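Local structure of HydG protein (Carboxydothermus hydrogenoformans, 4RTB) at residues Phe426-Tyr429 and Leu430-Arg434; Lys139-Glu143 and Met144-Arg148. The protein matures [FeFe]-hydrogenase as a radical SAM enzyme that makes carbon monoxide and cyanide and carries a [4Fe-4S] cluster with S-adenosylmethionine. All coordinates share one frame; numbering follows the deposited sequence.

Contact 1 (Phe426-Tyr429 and Leu430-Arg434); sequences FVEY and LYEIR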
loop_
_atom_site.group_PDB
_atom_site.type_symbol
_atom_site.label_atom_id
_atom_site.label_comp_id
_atom_site.label_asym_id
_atom_site.label_seq_id
_atom_site.Cartn_x
_atom_site.Cartn_y
_atom_site.Cartn_z
ATOM N N PHE A 426 -17.009 -10.185 2.070
ATOM C CA PHE A 426 -17.970 -9.101 2.242
ATOM C C PHE A 426 -19.280 -9.611 2.843
ATOM O O PHE A 426 -19.932 -8.905 3.616
ATOM C CB PHE A 426 -18.233 -8.401 0.910
ATOM C CG PHE A 426 -19.108 -7.186 1.027
ATOM C CD1 PHE A 426 -20.327 -7.126 0.372
ATOM C CD2 PHE A 426 -18.713 -6.105 1.800
ATOM C CE1 PHE A 426 -21.135 -6.007 0.479
ATOM C CE2 PHE A 426 -19.516 -4.984 1.912
ATOM C CZ PHE A 426 -20.729 -4.936 1.250
ATOM N N VAL A 427 -19.660 -10.835 2.488
ATOM C CA VAL A 427 -20.834 -11.470 3.073
ATOM C C VAL A 427 -20.649 -11.572 4.581
ATOM O O VAL A 427 -21.528 -11.183 5.351
ATOM C CB VAL A 427 -21.094 -12.880 2.485
ATOM C CG1 VAL A 427 -22.140 -13.618 3.304
ATOM C CG2 VAL A 427 -21.535 -12.792 1.033
ATOM N N GLU A 428 -19.489 -12.075 4.994
ATOM C CA GLU A 428 -19.172 -12.221 6.412
ATOM C C GLU A 428 -19.188 -10.878 7.127
ATOM O O GLU A 428 -19.684 -10.771 8.255
ATOM C CB GLU A 428 -17.813 -12.890 6.601
ATOM C CG GLU A 428 -17.415 -13.042 8.058
ATOM C CD GLU A 428 -16.432 -14.169 8.274
ATOM O OE1 GLU A 428 -15.988 -14.765 7.273
ATOM O OE2 GLU A 428 -16.110 -14.462 9.444
ATOM N N TYR A 429 -18.645 -9.858 6.471
ATOM C CA TYR A 429 -18.707 -8.512 7.026
ATOM C C TYR A 429 -20.151 -8.093 7.274
ATOM O O TYR A 429 -20.490 -7.633 8.365
ATOM C CB TYR A 429 -18.036 -7.497 6.102
ATOM C CG TYR A 429 -18.214 -6.074 6.581
ATOM C CD1 TYR A 429 -19.204 -5.258 6.049
ATOM C CD2 TYR A 429 -17.409 -5.555 7.585
ATOM C CE1 TYR A 429 -19.377 -3.961 6.493
ATOM C CE2 TYR A 429 -17.574 -4.260 8.037
ATOM C CZ TYR A 429 -18.559 -3.468 7.486
ATOM O OH TYR A 429 -18.726 -2.175 7.932
ATOM N N LEU A 430 -20.991 -8.251 6.255
ATOM C CA LEU A 430 -22.392 -7.849 6.340
ATOM C C LEU A 430 -23.114 -8.575 7.461
ATOM O O LEU A 430 -23.888 -7.973 8.207
ATOM C CB LEU A 430 -23.109 -8.103 5.015
ATOM C CG LEU A 430 -22.746 -7.191 3.845
ATOM C CD1 LEU A 430 -23.503 -7.630 2.611
ATOM C CD2 LEU A 430 -23.047 -5.739 4.178
ATOM N N TYR A 431 -22.862 -9.874 7.572
ATOM C CA TYR A 431 -23.453 -10.666 8.636
ATOM C C TYR A 431 -22.971 -10.178 10.002
ATOM O O TYR A 431 -23.724 -10.200 10.974
ATOM C CB TYR A 431 -23.130 -12.147 8.439
ATOM C CG TYR A 431 -23.378 -12.997 9.661
ATOM C CD1 TYR A 431 -24.648 -13.106 10.214
ATOM C CD2 TYR A 431 -22.340 -13.698 10.261
ATOM C CE1 TYR A 431 -24.876 -13.882 11.333
ATOM C CE2 TYR A 431 -22.557 -14.477 11.378
ATOM C CZ TYR A 431 -23.826 -14.566 11.911
ATOM O OH TYR A 431 -24.042 -15.343 13.025
ATOM N N GLU A 432 -21.726 -9.718 10.072
ATOM C CA GLU A 432 -21.184 -9.227 11.337
ATOM C C GLU A 432 -21.794 -7.888 11.763
ATOM O O GLU A 432 -21.807 -7.554 12.947
ATOM C CB GLU A 432 -19.659 -9.108 11.249
ATOM C CG GLU A 432 -18.933 -10.424 11.500
ATOM C CD GLU A 432 -17.506 -10.423 10.983
ATOM O OE1 GLU A 432 -17.034 -9.360 10.528
ATOM O OE2 GLU A 432 -16.861 -11.492 11.024
ATOM N N ILE A 433 -22.312 -7.130 10.803
ATOM C CA ILE A 433 -22.866 -5.809 11.093
ATOM C C ILE A 433 -24.381 -5.752 10.909
ATOM O O ILE A 433 -24.956 -4.670 10.789
ATOM C CB ILE A 433 -22.233 -4.734 10.199
ATOM C CG1 ILE A 433 -22.476 -5.074 8.727
ATOM C CG2 ILE A 433 -20.742 -4.617 10.482
ATOM C CD1 ILE A 433 -22.982 -3.922 7.903
ATOM N N ARG A 434 -25.022 -6.917 10.891
ATOM C CA ARG A 434 -26.464 -6.995 10.676
ATOM C C ARG A 434 -27.245 -6.274 11.773
ATOM O O ARG A 434 -28.329 -5.746 11.528
ATOM C CB ARG A 434 -26.914 -8.456 10.595
ATOM C CG ARG A 434 -26.603 -9.256 11.847
ATOM C CD ARG A 434 -27.203 -10.650 11.804
ATOM N NE ARG A 434 -26.913 -11.383 13.034
ATOM C CZ ARG A 434 -27.384 -12.593 13.315
ATOM N NH1 ARG A 434 -28.176 -13.217 12.453
ATOM N NH2 ARG A 434 -27.064 -13.179 14.462
#

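Contact 2 (Lys139-Glu143 and Met144-Arg148); sequences KAIRE and MGHTR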
loop_
_atom_site.group_PDB
_atom_site.type_symbol
_atom_site.label_atom_id
_atom_site.label_comp_id
_atom_site.label_asym_id
_atom_site.label_seq_id
_atom_site.Cartn_x
_atom_site.Cartn_y
_atom_site.Cartn_z
ATOM N N LYS A 139 -8.605 -6.643 19.066
ATOM C CA LYS A 139 -10.015 -6.921 19.332
ATOM C C LYS A 139 -10.906 -5.775 18.847
ATOM O O LYS A 139 -11.966 -6.004 18.259
ATOM C CB LYS A 139 -10.249 -7.163 20.829
ATOM C CG LYS A 139 -9.690 -8.479 21.367
ATOM C CD LYS A 139 -9.999 -8.642 22.854
ATOM C CE LYS A 139 -9.411 -9.928 23.427
ATOM N NZ LYS A 139 -9.980 -11.150 22.791
ATOM N N ALA A 140 -10.465 -4.544 19.096
ATOM C CA ALA A 140 -11.233 -3.356 18.728
ATOM C C ALA A 140 -11.316 -3.207 17.214
ATOM O O ALA A 140 -12.361 -2.848 16.668
ATOM C CB ALA A 140 -10.617 -2.114 19.352
ATOM N N ILE A 141 -10.203 -3.484 16.545
ATOM C CA ILE A 141 -10.142 -3.468 15.089
ATOM C C ILE A 141 -11.002 -4.582 14.490
ATOM O O ILE A 141 -11.649 -4.393 13.460
ATOM C CB ILE A 141 -8.682 -3.605 14.601
ATOM C CG1 ILE A 141 -7.888 -2.346 14.951
ATOM C CG2 ILE A 141 -8.619 -3.857 13.109
ATOM C CD1 ILE A 141 -6.472 -2.347 14.418
ATOM N N ARG A 142 -11.023 -5.739 15.145
ATOM C CA ARG A 142 -11.809 -6.870 14.650
ATOM C C ARG A 142 -13.311 -6.633 14.791
ATOM O O ARG A 142 -14.087 -6.986 13.900
ATOM C CB ARG A 142 -11.421 -8.156 15.380
ATOM C CG ARG A 142 -12.166 -9.382 14.879
ATOM C CD ARG A 142 -11.912 -9.591 13.399
ATOM N NE ARG A 142 -12.634 -10.736 12.856
ATOM C CZ ARG A 142 -13.763 -10.646 12.161
ATOM N NH1 ARG A 142 -14.302 -9.458 11.923
ATOM N NH2 ARG A 142 -14.350 -11.742 11.702
ATOM N N GLU A 143 -13.712 -6.044 15.917
ATOM C CA GLU A 143 -15.115 -5.712 16.174
ATOM C C GLU A 143 -15.679 -4.782 15.099
ATOM O O GLU A 143 -16.877 -4.789 14.812
ATOM C CB GLU A 143 -15.265 -5.063 17.554
ATOM C CG GLU A 143 -15.897 -5.958 18.614
ATOM C CD GLU A 143 -14.884 -6.542 19.585
ATOM O OE1 GLU A 143 -14.283 -5.770 20.364
ATOM O OE2 GLU A 143 -14.694 -7.777 19.575
ATOM N N MET A 144 -14.792 -3.980 14.521
ATOM C CA MET A 144 -15.129 -3.048 13.454
ATOM C C MET A 144 -15.604 -3.789 12.209
ATOM O O MET A 144 -16.465 -3.307 11.471
ATOM C CB MET A 144 -13.907 -2.189 13.130
ATOM C CG MET A 144 -14.195 -0.810 12.591
ATOM S SD MET A 144 -12.724 0.217 12.784
ATOM C CE MET A 144 -12.483 0.116 14.557
ATOM N N GLY A 145 -15.035 -4.970 11.989
ATOM C CA GLY A 145 -15.332 -5.763 10.810
ATOM C C GLY A 145 -14.062 -6.065 10.040
ATOM O O GLY A 145 -14.044 -6.928 9.159
ATOM N N HIS A 146 -12.998 -5.338 10.376
ATOM C CA HIS A 146 -11.681 -5.551 9.783
ATOM C C HIS A 146 -11.143 -6.936 10.110
ATOM O O HIS A 146 -11.377 -7.453 11.201
ATOM C CB HIS A 146 -10.691 -4.497 10.281
ATOM C CG HIS A 146 -10.683 -3.232 9.481
ATOM N ND1 HIS A 146 -10.206 -3.175 8.189
ATOM C CD2 HIS A 146 -11.066 -1.974 9.798
ATOM C CE1 HIS A 146 -10.310 -1.935 7.739
ATOM N NE2 HIS A 146 -10.828 -1.187 8.697
ATOM N N THR A 147 -10.417 -7.532 9.170
ATOM C CA THR A 147 -9.769 -8.818 9.410
ATOM C C THR A 147 -8.302 -8.773 9.011
ATOM O O THR A 147 -7.556 -9.726 9.231
ATOM C CB THR A 147 -10.456 -9.956 8.642
ATOM O OG1 THR A 147 -10.405 -9.682 7.235
ATOM C CG2 THR A 147 -11.902 -10.100 9.079
ATOM N N ARG A 148 -7.896 -7.663 8.409
ATOM C CA ARG A 148 -6.517 -7.495 7.985
ATOM C C ARG A 148 -5.883 -6.335 8.746
ATOM O O ARG A 148 -6.448 -5.243 8.815
ATOM C CB ARG A 148 -6.444 -7.262 6.476
ATOM C CG ARG A 148 -6.999 -8.405 5.630
ATOM C CD ARG A 148 -6.760 -8.109 4.163
ATOM N NE ARG A 148 -5.399 -7.619 3.988
ATOM C CZ ARG A 148 -4.723 -7.637 2.845
ATOM N NH1 ARG A 148 -5.273 -8.131 1.745
ATOM N NH2 ARG A 148 -3.484 -7.166 2.811
#

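Contact 1 (Phe426-Tyr429 and Leu430-Arg434)
Phe-426 and Leu-430, one helical turn apart, make the first of two CH-pi contacts at the C-terminal end of helix 419-432. Leu-430 CG lies over one face of the phenyl ring, 4.1 Å from the centroid of Phe-426, while its two methyls reach past the rim: Leu-430 CD1 meets Phe-426 CE1 at 3.6 Å and CD2 faces CZ. The second pair repeats the spacing, with Ile-433 CG2 above the Tyr-429 ring and displaced from its centre, and Ile-433 CD1 near CE1. Tyr-429 CG stands anti to the backbone N (chi1 174°), which lays the ring beside the onward chain where Ile-433 can cover it.

Backbone bonds of the alpha-helical i to i+4 kind run beneath. Leu-430 N to Phe-426 O is 2.9 Å and nearly straight; Ile-433 N to Tyr-429 O, at 3.1 Å, is weak, as the chain is leaving helical geometry there.

Charge gathers on the polar side. Glu-428 OE2 and Glu-432 OE2 approach to 3.4 Å, their carboxylate planes 69° apart, a closeness probably made tolerable by salt bridges from Arg-179 to Glu-428 and from Arg-142 to Glu-432. Such pairing, apolar on one side and acidic on another, marks an amphipathic helix.

The apolar side is packed between elements: Phe-426 and Tyr-429 touch Val-379 of helix 375-384, and Phe-426, Val-427 and Leu-430 share Leu-448 of helix 438-454.

Contact 2 (Lys139-Glu143 and Met144-Arg148)
Arg-142 folds its side chain back along the chain that leaves helix 131-144, meeting His-146 and Thr-147. CB sets out with CG anti to the backbone N, and a bend at chi2 (59°) then turns the chain so that Arg-142 CD comes 3.1 Å from His-146 O. Farther out, Arg-142 CZ has Thr-147 CG2 at 3.6 Å, the methyl sitting over the centre of one guanidinium face, and Arg-142 NH1 passes 3.6 Å from His-146 O. At the tip, NH2 makes salt bridges to Asp-177 and Glu-432. Replacing this arginine by an alanine is likely to leave Glu-432 and Asp-177 without their shared cation and the Thr-147 methyl without the flat group it covers.

The backbone beneath is a Schellman motif, made by two bonds back into the last helical turn: Gly-145 N to Arg-142 O at 2.9 Å, and the longer, weak His-146 N to Ile-141 O at 3.5 Å. Gly-145 takes the positive phi (123°), a conformation in which a CB would jam against the preceding carbonyl oxygen. Beside it, Ile-141 CG2 rests 3.6 Å from His-146 CB.

This turn joins helix 131-144 to strand 148-153 of the parallel sheet. Ile-141 and His-146 both lie against Ala-100 of the adjacent strand 95-105, while Met-144 and His-146 reach Leu-375 of helix 375-384.

In the fold
Both contacts are helix ends, and they meet: the salt bridge between Arg-142 and Glu-432 ties their polar sides, while the Tyr-429 ring packs on the backbone of Met-144 and Gly-145. Contact 1 is the more buried, its apolar side chains turned toward helices 375-384 and 438-454 and its glutamates partly exposed; contact 2 is only partly buried, with Glu-143 at the surface and His-146 and Thr-147 inside, and links a helix to the central parallel sheet. Their chemistry differs accordingly, CH-pi packing on the last turn of a helix and just past it against backbone capping and a folded arginine. Helix 375-384 touches both, and each lies away from the cluster and S-adenosylmethionine sites.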